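Local coordinates for hypothetical protein (Bacteroides caccae, PDB 4M8R) that is of unknown function but joins an N-terminal Ig-like domain to a WD40-like beta-propeller domain in the DUF4784 family, at residues 299-304 with 331-336; 341-346 with 367-372. All coordinates share one frame; numbering follows the deposited sequence.

Interaction 1: residues 299-304 with 331-336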
loop_
_atom_site.group_PDB
_atom_site.type_symbol
_atom_site.label_atom_id
_atom_site.label_comp_id
_atom_site.label_asym_id
_atom_site.label_seq_id
_atom_site.Cartn_x
_atom_site.Cartn_y
_atom_site.Cartn_z
ATOM N N ILE A 299 -4.425 -10.814 -42.347
ATOM C CA ILE A 299 -3.006 -10.468 -42.257
ATOM C C ILE A 299 -2.121 -11.709 -42.391
ATOM O O ILE A 299 -2.252 -12.667 -41.623
ATOM C CB ILE A 299 -2.680 -9.751 -40.925
ATOM C CG1 ILE A 299 -3.387 -8.389 -40.856
ATOM C CG2 ILE A 299 -1.173 -9.568 -40.761
ATOM C CD1 ILE A 299 -4.758 -8.429 -40.214
ATOM N N GLU A 300 -1.228 -11.675 -43.376
ATOM C CA GLU A 300 -0.190 -12.687 -43.544
ATOM C C GLU A 300 1.106 -11.961 -43.910
ATOM O O GLU A 300 1.255 -11.468 -45.031
ATOM C CB GLU A 300 -0.585 -13.700 -44.621
ATOM C CG GLU A 300 0.299 -14.940 -44.664
ATOM C CD GLU A 300 -0.326 -16.088 -45.445
ATOM O OE1 GLU A 300 -0.560 -15.929 -46.663
ATOM O OE2 GLU A 300 -0.571 -17.155 -44.840
ATOM N N ALA A 301 2.031 -11.889 -42.955
ATOM C CA ALA A 301 3.219 -11.041 -43.076
ATOM C C ALA A 301 4.518 -11.836 -42.940
ATOM O O ALA A 301 4.498 -13.043 -42.707
ATOM C CB ALA A 301 3.167 -9.939 -42.029
ATOM N N ASP A 302 5.644 -11.144 -43.089
ATOM C CA ASP A 302 6.964 -11.779 -43.040
ATOM C C ASP A 302 7.542 -11.858 -41.631
ATOM O O ASP A 302 8.488 -12.606 -41.398
ATOM C CB ASP A 302 7.930 -11.052 -43.975
ATOM C CG ASP A 302 7.508 -11.154 -45.426
ATOM O OD1 ASP A 302 7.176 -12.273 -45.865
ATOM O OD2 ASP A 302 7.510 -10.120 -46.127
ATOM N N ALA A 303 6.988 -11.075 -40.708
ATOM C CA ALA A 303 7.269 -11.236 -39.277
ATOM C C ALA A 303 6.207 -10.515 -38.457
ATOM O O ALA A 303 5.729 -9.444 -38.846
ATOM C CB ALA A 303 8.654 -10.713 -38.923
ATOM N N ILE A 304 5.819 -11.124 -37.339
ATOM C CA ILE A 304 4.843 -10.534 -36.434
ATOM C C ILE A 304 5.284 -10.780 -34.999
ATOM O O ILE A 304 5.508 -11.925 -34.602
ATOM C CB ILE A 304 3.431 -11.116 -36.635
ATOM C CG1 ILE A 304 2.951 -10.873 -38.071
ATOM C CG2 ILE A 304 2.448 -10.488 -35.650
ATOM C CD1 ILE A 304 1.594 -11.468 -38.373
ATOM N N ILE A 331 4.153 -5.499 -37.245
ATOM C CA ILE A 331 3.955 -6.243 -38.487
ATOM C C ILE A 331 5.002 -5.829 -39.519
ATOM O O ILE A 331 5.115 -4.647 -39.844
ATOM C CB ILE A 331 2.534 -6.014 -39.042
ATOM C CG1 ILE A 331 1.513 -6.647 -38.092
ATOM C CG2 ILE A 331 2.388 -6.611 -40.438
ATOM C CD1 ILE A 331 0.098 -6.162 -38.301
ATOM N N TYR A 332 5.749 -6.808 -40.034
ATOM C CA TYR A 332 6.850 -6.550 -40.965
ATOM C C TYR A 332 6.629 -7.205 -42.324
ATOM O O TYR A 332 6.297 -8.385 -42.400
ATOM C CB TYR A 332 8.174 -7.047 -40.371
ATOM C CG TYR A 332 9.322 -7.072 -41.362
ATOM C CD1 TYR A 332 10.035 -5.916 -41.658
ATOM C CD2 TYR A 332 9.689 -8.252 -42.003
ATOM C CE1 TYR A 332 11.082 -5.931 -42.564
ATOM C CE2 TYR A 332 10.734 -8.279 -42.911
ATOM C CZ TYR A 332 11.428 -7.117 -43.191
ATOM O OH TYR A 332 12.465 -7.145 -44.099
ATOM N N TYR A 333 6.826 -6.427 -43.387
ATOM C CA TYR A 333 6.816 -6.937 -44.757
ATOM C C TYR A 333 8.169 -6.630 -45.395
ATOM O O TYR A 333 8.683 -5.518 -45.252
ATOM C CB TYR A 333 5.706 -6.276 -45.579
ATOM C CG TYR A 333 4.296 -6.622 -45.135
ATOM C CD1 TYR A 333 3.683 -7.802 -45.549
ATOM C CD2 TYR A 333 3.569 -5.759 -44.311
ATOM C CE1 TYR A 333 2.392 -8.119 -45.151
ATOM C CE2 TYR A 333 2.277 -6.065 -43.910
ATOM C CZ TYR A 333 1.691 -7.245 -44.330
ATOM O OH TYR A 333 0.405 -7.555 -43.933
ATOM N N SER A 334 8.738 -7.604 -46.104
ATOM C CA SER A 334 10.052 -7.430 -46.730
ATOM C C SER A 334 10.015 -6.554 -47.990
ATOM O O SER A 334 11.039 -6.003 -48.383
ATOM C CB SER A 334 10.687 -8.786 -47.067
ATOM O OG SER A 334 10.475 -9.725 -46.032
ATOM N N SER A 335 8.843 -6.420 -48.610
ATOM C CA SER A 335 8.709 -5.645 -49.846
ATOM C C SER A 335 7.322 -5.015 -49.995
ATOM O O SER A 335 6.449 -5.204 -49.141
ATOM C CB SER A 335 9.001 -6.550 -51.042
ATOM O OG SER A 335 8.203 -7.714 -50.987
ATOM N N GLY A 336 7.136 -4.250 -51.071
ATOM C CA GLY A 336 5.832 -3.687 -51.413
ATOM C C GLY A 336 5.538 -2.341 -50.774
ATOM O O GLY A 336 6.429 -1.690 -50.222
#
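Ala301 lies over one face of the Tyr333 ring, its CB 4.0 Å from the ring centroid and offset toward the rim. This is a CH-pi contact. At the edge of the same ring, near its plane, sits the carbonyl oxygen of Glu300, with O 3.5 Å from Tyr333 CE1. Tyr333 holds CG anti to its carbonyl carbon (chi1 -67°), which brings the ring alongside 299-301. The side chains of Tyr333 and Ile299 cross at about a right angle, OH coming nearest to Ile299 CG2 at 4.1 Å. The Tyr332 ring meets Asp302 CB and Ala303 CB obliquely. Asp302 adds a side-chain link to the backbone bonds. Asp302 OD2 takes the N-H of Ser334 on its anti lone pair, 2.8 Å from N and nearly straight at 170°. Ser334 OG adds a weak bond to the same oxygen. Asp302 OD1 turns to a salt bridge with Lys281. With an alanine here, Ser334 N would probably lose this acceptor and Lys281 its charge partner, and the segment after Tyr333 would be less firmly held. The same Ala301 CB also packs on Ile331 CG2 at 3.8 Å, and Ile299 and Ile331 both reach Leu357 of strand 355-364. In the backbone, Tyr332 O accepts two N-H groups: Asp302 N at 2.9 Å comes nearly along the C=O axis, while Ala303 N at 3.3 Å is tilted from the carbonyl plane. Tyr332 N returns a bond to Ala303 O. Asp302 and Ala303 thus both face Tyr332, a classic beta bulge where strand 303-310 starts beside the end of its antiparallel neighbour 325-333.

Interaction 2: residues 341-346 with 367-372. With EDO (1,2-ethanediol), chain H.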
loop_
_atom_site.group_PDB
_atom_site.type_symbol
_atom_site.label_atom_id
_atom_site.label_comp_id
_atom_site.label_asym_id
_atom_site.label_seq_id
_atom_site.Cartn_x
_atom_site.Cartn_y
_atom_site.Cartn_z
ATOM N N SER A 341 8.811 -2.297 -40.977
ATOM C CA SER A 341 8.160 -2.661 -39.723
ATOM C C SER A 341 7.099 -1.639 -39.308
ATOM O O SER A 341 7.412 -0.466 -39.105
ATOM C CB SER A 341 9.217 -2.772 -38.623
ATOM O OG SER A 341 10.191 -3.747 -38.954
ATOM N N SER A 342 5.855 -2.096 -39.164
ATOM C CA SER A 342 4.745 -1.253 -38.700
ATOM C C SER A 342 4.287 -1.659 -37.303
ATOM O O SER A 342 4.131 -2.845 -37.014
ATOM C CB SER A 342 3.559 -1.354 -39.658
ATOM O OG SER A 342 3.858 -0.721 -40.885
ATOM N N PHE A 343 4.057 -0.669 -36.446
ATOM C CA PHE A 343 3.549 -0.910 -35.098
ATOM C C PHE A 343 2.100 -0.445 -35.020
ATOM O O PHE A 343 1.813 0.743 -35.172
ATOM C CB PHE A 343 4.396 -0.170 -34.069
ATOM C CG PHE A 343 5.831 -0.613 -34.033
ATOM C CD1 PHE A 343 6.736 -0.147 -34.973
ATOM C CD2 PHE A 343 6.276 -1.499 -33.060
ATOM C CE1 PHE A 343 8.060 -0.555 -34.946
ATOM C CE2 PHE A 343 7.598 -1.911 -33.027
ATOM C CZ PHE A 343 8.491 -1.437 -33.971
ATOM N N ARG A 344 1.196 -1.395 -34.784
ATOM C CA ARG A 344 -0.240 -1.145 -34.830
ATOM C C ARG A 344 -0.922 -1.699 -33.581
ATOM O O ARG A 344 -0.758 -2.879 -33.246
ATOM C CB ARG A 344 -0.822 -1.794 -36.084
ATOM C CG ARG A 344 -0.235 -1.227 -37.375
ATOM C CD ARG A 344 -0.602 -2.040 -38.602
ATOM N NE ARG A 344 -2.021 -1.808 -38.941
ATOM C CZ ARG A 344 -2.676 -2.386 -39.941
ATOM N NH1 ARG A 344 -2.076 -3.283 -40.718
ATOM N NH2 ARG A 344 -3.953 -2.076 -40.149
ATOM N N LEU A 345 -1.674 -0.849 -32.887
ATOM C CA LEU A 345 -2.393 -1.275 -31.690
ATOM C C LEU A 345 -3.579 -2.147 -32.057
ATOM O O LEU A 345 -4.171 -1.984 -33.120
ATOM C CB LEU A 345 -2.890 -0.072 -30.884
ATOM C CG LEU A 345 -1.845 0.867 -30.282
ATOM C CD1 LEU A 345 -2.535 1.896 -29.401
ATOM C CD2 LEU A 345 -0.800 0.109 -29.475
ATOM N N LEU A 346 -3.897 -3.093 -31.178
ATOM C CA LEU A 346 -5.123 -3.867 -31.280
ATOM C C LEU A 346 -6.109 -3.281 -30.280
ATOM O O LEU A 346 -5.882 -3.344 -29.070
ATOM C CB LEU A 346 -4.857 -5.345 -30.983
ATOM C CG LEU A 346 -6.031 -6.295 -31.221
ATOM C CD1 LEU A 346 -6.449 -6.284 -32.683
ATOM C CD2 LEU A 346 -5.667 -7.703 -30.779
ATOM N N LYS A 367 13.696 -1.369 -42.493
ATOM C CA LYS A 367 14.247 -1.848 -41.217
ATOM C C LYS A 367 13.384 -2.980 -40.685
ATOM O O LYS A 367 12.159 -2.882 -40.693
ATOM C CB LYS A 367 14.328 -0.721 -40.184
ATOM C CG LYS A 367 15.307 0.372 -40.582
ATOM C CD LYS A 367 15.664 1.304 -39.438
ATOM C CE LYS A 367 16.570 2.419 -39.945
ATOM N NZ LYS A 367 17.109 3.273 -38.853
ATOM N N LYS A 368 14.031 -4.052 -40.235
ATOM C CA LYS A 368 13.333 -5.232 -39.731
ATOM C C LYS A 368 13.507 -5.375 -38.220
ATOM O O LYS A 368 14.629 -5.517 -37.727
ATOM C CB LYS A 368 13.852 -6.491 -40.430
ATOM C CG LYS A 368 13.064 -7.748 -40.089
ATOM C CD LYS A 368 13.584 -8.971 -40.824
ATOM C CE LYS A 368 12.839 -10.222 -40.386
ATOM N NZ LYS A 368 13.479 -11.465 -40.890
ATOM N N VAL A 369 12.393 -5.342 -37.492
ATOM C CA VAL A 369 12.404 -5.537 -36.044
ATOM C C VAL A 369 12.581 -7.017 -35.747
ATOM O O VAL A 369 11.833 -7.836 -36.267
ATOM C CB VAL A 369 11.086 -5.069 -35.396
ATOM C CG1 VAL A 369 11.072 -5.394 -33.905
ATOM C CG2 VAL A 369 10.871 -3.578 -35.613
ATOM N N VAL A 370 13.565 -7.352 -34.915
ATOM C CA VAL A 370 13.831 -8.752 -34.538
ATOM C C VAL A 370 13.648 -9.052 -33.048
ATOM O O VAL A 370 13.620 -10.217 -32.651
ATOM C CB VAL A 370 15.247 -9.204 -34.955
ATOM C CG1 VAL A 370 15.324 -9.351 -36.468
ATOM C CG2 VAL A 370 16.309 -8.242 -34.432
ATOM N N SER A 371 13.534 -8.010 -32.230
ATOM C CA SER A 371 13.240 -8.178 -30.822
ATOM C C SER A 371 12.552 -6.932 -30.281
ATOM O O SER A 371 12.844 -5.815 -30.715
ATOM C CB SER A 371 14.524 -8.442 -30.039
ATOM O OG SER A 371 14.242 -8.970 -28.755
ATOM N N ILE A 372 11.620 -7.142 -29.351
ATOM C CA ILE A 372 10.972 -6.058 -28.615
ATOM C C ILE A 372 10.965 -6.429 -27.137
ATOM O O ILE A 372 10.716 -7.579 -26.783
ATOM C CB ILE A 372 9.514 -5.831 -29.079
ATOM C CG1 ILE A 372 9.451 -5.625 -30.594
ATOM C CG2 ILE A 372 8.905 -4.630 -28.362
ATOM C CD1 ILE A 372 8.059 -5.356 -31.120
HETATM C C1 EDO H . 6.848 -7.828 -26.182
HETATM O O1 EDO H . 7.754 -8.890 -25.870
HETATM C C2 EDO H . 7.022 -6.728 -25.145
HETATM O O2 EDO H . 6.222 -5.580 -25.459
#
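Ser341 OG bridges two backbone groups of the facing segment. Ser341 OG donates to Lys367 O at 2.8 Å, approaching tilted from the carbonyl plane. Ser341 OG also accepts the N-H of Val369, 3.1 Å from N and at an angle of 148°. The hydroxyl reaches both because OG stands anti to the carbonyl carbon of Ser341 (chi1 -59°). One buried side chain thus grips the backbone on both sides of Lys368. The two strands do not pair: the axes of the two short strand segments come within 7.4 Å, their N-to-C directions 66° apart. Strand 340-348 belongs to one four-stranded antiparallel sheet and strand 368-373 to the next, so the contact is face packing between successive sheets, as between blades of a beta-propeller. Val369 CG2 lies 3.5 Å from Ser341 CB. Val369 CG2 also meets the Phe343 ring obliquely, 3.6 Å from CZ; the two side chains come from opposite directions. Ile372 slides past Phe343 and brings CD1 to 4.0 Å from Phe343 CE2, also obliquely. Trp405, in the same sheet as Val369, meets the Phe343 ring with planes at about 60°. Ile305 of strand 303-310 touches both Val369 and Ile372. A 1,2-ethanediol, probably from the crystallisation liquor, makes a weak bond through O1 to Ile372 O.

The centres of the two interactions lie about 10 Å apart, both in the WD40-like domain and on the same side of the chain's centre. They come in series: 299-304 with 331-336 closes before 341-346 with 367-372 opens. Strands 325-333 and 340-348 are neighbours in one antiparallel sheet, where Ile331 N probably bonds to Ser342 O at 2.7 Å. Tyr332 connects the two side-chain clusters: Tyr332 CD1 packs on Ser341 OG at 3.5 Å and Tyr332 CE1 on Lys368 CB at 3.5 Å. Interaction 1 joins strands within this sheet; interaction 2 packs it against the following one, formed by strands between 368 and 407. This is consistent with neighbouring blades of a propeller.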